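Local coordinates for protein serine protease inhibitor 4, isoform B (Drosophila melanogaster, PDB 4P0F) that probably inhibits serine and cysteine endopeptidases as a member of the serpin family, and is captured here in its cleaved form, at residues A[101-106]-A[305-310]. Residues are numbered along the deposited sequence; the frame is centred on the assembly and turned at random.
Sequences DGYQLR and LQSPEP
A single beta bridge, Leu105 with Leu305, joins two surface loops of the serpin fold: 101-106, between strand 91-100 and helix 107-115, and the loop 305-310, leading into strand 311-324. Its bond across the two loops runs from Gln306 N to Gln104 O, 3.0 Å long and nearly straight at 170°. Next to this bond a water bridges the two backbones, accepting from the N of the same Gln104 and from Ser307 N.

Tyr103 carries the side-chain contact. With CG anti to its carbonyl carbon (chi1 -73°), the phenol extends along the other loop. Ser307 CB sits at the ring edge, 3.9 Å from Tyr103 CE2, while Leu305 CD1 comes within 4.0 Å of Tyr103 CD2. At the far end Tyr103 OH donates to Glu309 OE2 over 2.7 Å, meeting the syn side of a carboxylate whose plane is turned 70° from the ring. The other oxygen, OE1, forms a salt bridge with Arg162 of strand 161-174. Ser307 holds the approach to Glu309 in shape through an ST turn, its OG accepting from Glu309 N.

The second methyl of Leu305, CD2, meets Leu105 CD2 at 3.7 Å, so its fork touches both the tyrosine and the leucine. Beyond the bridge, Arg106, the N-cap residue of helix 107-115, lays CG against Leu305 O at 3.2 Å and sends NH1 on to Gly302 O.

Glu309 is thus gripped through both oxygens, by a phenol and a guanidinium, which would favour its charged form and tie both loops to strand 161-174.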
loop_
_atom_site.group_PDB
_atom_site.type_symbol
_atom_site.label_atom_id
_atom_site.label_comp_id
_atom_site.label_asym_id
_atom_site.label_seq_id
_atom_site.Cartn_x
_atom_site.Cartn_y
_atom_site.Cartn_z
ATOM N N ASP A 101 11.005 8.436 24.986
ATOM C CA ASP A 101 11.837 9.433 25.668
ATOM C C ASP A 101 12.969 8.761 26.423
ATOM O O ASP A 101 12.742 7.792 27.145
ATOM C CB ASP A 101 11.033 10.259 26.672
ATOM C CG ASP A 101 10.135 11.297 26.021
ATOM O OD1 ASP A 101 10.371 11.685 24.855
ATOM O OD2 ASP A 101 9.191 11.742 26.709
ATOM N N GLY A 102 14.173 9.307 26.278
ATOM C CA GLY A 102 15.331 8.847 27.024
ATOM C C GLY A 102 16.165 7.814 26.287
ATOM O O GLY A 102 17.330 7.590 26.634
ATOM N N TYR A 103 15.584 7.175 25.274
ATOM C CA TYR A 103 16.317 6.195 24.478
ATOM C C TYR A 103 16.942 6.857 23.256
ATOM O O TYR A 103 16.332 7.708 22.620
ATOM C CB TYR A 103 15.396 5.043 24.059
ATOM C CG TYR A 103 15.077 4.131 25.216
ATOM C CD1 TYR A 103 14.039 4.420 26.081
ATOM C CD2 TYR A 103 15.846 2.996 25.473
ATOM C CE1 TYR A 103 13.757 3.603 27.161
ATOM C CE2 TYR A 103 15.559 2.174 26.536
ATOM C CZ TYR A 103 14.510 2.479 27.376
ATOM O OH TYR A 103 14.217 1.677 28.453
ATOM N N GLN A 104 18.182 6.483 22.967
ATOM C CA GLN A 104 18.914 7.013 21.825
ATOM C C GLN A 104 19.022 5.950 20.741
ATOM O O GLN A 104 19.306 4.787 21.028
ATOM C CB GLN A 104 20.309 7.467 22.243
ATOM C CG GLN A 104 20.309 8.489 23.364
ATOM C CD GLN A 104 21.669 9.099 23.578
ATOM O OE1 GLN A 104 22.417 8.690 24.470
ATOM N NE2 GLN A 104 22.006 10.082 22.753
ATOM N N LEU A 105 18.797 6.360 19.502
ATOM C CA LEU A 105 19.015 5.485 18.361
ATOM C C LEU A 105 20.499 5.225 18.182
ATOM O O LEU A 105 21.322 6.071 18.516
ATOM C CB LEU A 105 18.455 6.109 17.090
ATOM C CG LEU A 105 16.966 6.443 17.064
ATOM C CD1 LEU A 105 16.580 6.943 15.691
ATOM C CD2 LEU A 105 16.120 5.248 17.449
ATOM N N ARG A 106 20.848 4.055 17.659
ATOM C CA ARG A 106 22.223 3.808 17.260
ATOM C C ARG A 106 22.550 4.681 16.059
ATOM O O ARG A 106 21.676 4.973 15.250
ATOM C CB ARG A 106 22.439 2.328 16.945
ATOM C CG ARG A 106 22.276 1.456 18.171
ATOM C CD ARG A 106 22.746 0.037 17.953
ATOM N NE ARG A 106 24.197 -0.068 17.832
ATOM C CZ ARG A 106 24.857 -1.219 17.718
ATOM N NH1 ARG A 106 24.202 -2.373 17.725
ATOM N NH2 ARG A 106 26.178 -1.218 17.605
ATOM N N LEU A 305 18.607 0.545 18.945
ATOM C CA LEU A 305 18.876 1.429 20.086
ATOM C C LEU A 305 20.242 1.197 20.729
ATOM O O LEU A 305 20.780 0.090 20.700
ATOM C CB LEU A 305 17.809 1.230 21.156
ATOM C CG LEU A 305 16.349 1.432 20.760
ATOM C CD1 LEU A 305 15.457 1.136 21.954
ATOM C CD2 LEU A 305 16.124 2.832 20.254
ATOM N N GLN A 306 20.794 2.226 21.360
ATOM C CA GLN A 306 22.042 2.042 22.083
ATOM C C GLN A 306 21.838 1.074 23.255
ATOM O O GLN A 306 22.741 0.338 23.635
ATOM C CB GLN A 306 22.581 3.390 22.566
ATOM C CG GLN A 306 22.880 4.327 21.409
ATOM C CD GLN A 306 23.551 5.613 21.834
ATOM O OE1 GLN A 306 23.646 5.915 23.021
ATOM N NE2 GLN A 306 24.017 6.382 20.858
ATOM N N SER A 307 20.636 1.086 23.820
ATOM C CA SER A 307 20.277 0.185 24.908
ATOM C C SER A 307 20.388 -1.278 24.524
ATOM O O SER A 307 19.954 -1.650 23.434
ATOM C CB SER A 307 18.842 0.468 25.355
ATOM O OG SER A 307 18.388 -0.553 26.226
ATOM N N PRO A 308 20.913 -2.124 25.425
ATOM C CA PRO A 308 20.989 -3.549 25.083
ATOM C C PRO A 308 19.679 -4.327 25.290
ATOM O O PRO A 308 19.667 -5.541 25.065
ATOM C CB PRO A 308 22.081 -4.067 26.021
ATOM C CG PRO A 308 22.000 -3.199 27.198
ATOM C CD PRO A 308 21.597 -1.834 26.702
ATOM N N GLU A 309 18.598 -3.650 25.670
ATOM C CA GLU A 309 17.298 -4.302 25.827
ATOM C C GLU A 309 16.893 -5.047 24.568
ATOM O O GLU A 309 16.812 -4.444 23.500
ATOM C CB GLU A 309 16.199 -3.287 26.142
ATOM C CG GLU A 309 16.328 -2.627 27.497
ATOM C CD GLU A 309 15.341 -1.497 27.702
ATOM O OE1 GLU A 309 14.400 -1.374 26.891
ATOM O OE2 GLU A 309 15.515 -0.719 28.669
ATOM N N PRO A 310 16.632 -6.356 24.682
ATOM C CA PRO A 310 16.081 -7.043 23.510
ATOM C C PRO A 310 14.704 -6.503 23.128
ATOM O O PRO A 310 13.896 -6.194 24.011
ATOM C CB PRO A 310 15.996 -8.501 23.970
ATOM C CG PRO A 310 16.995 -8.619 25.033
ATOM C CD PRO A 310 17.004 -7.308 25.742
HETATM O O HOH W 1 19.120 3.818 24.182
#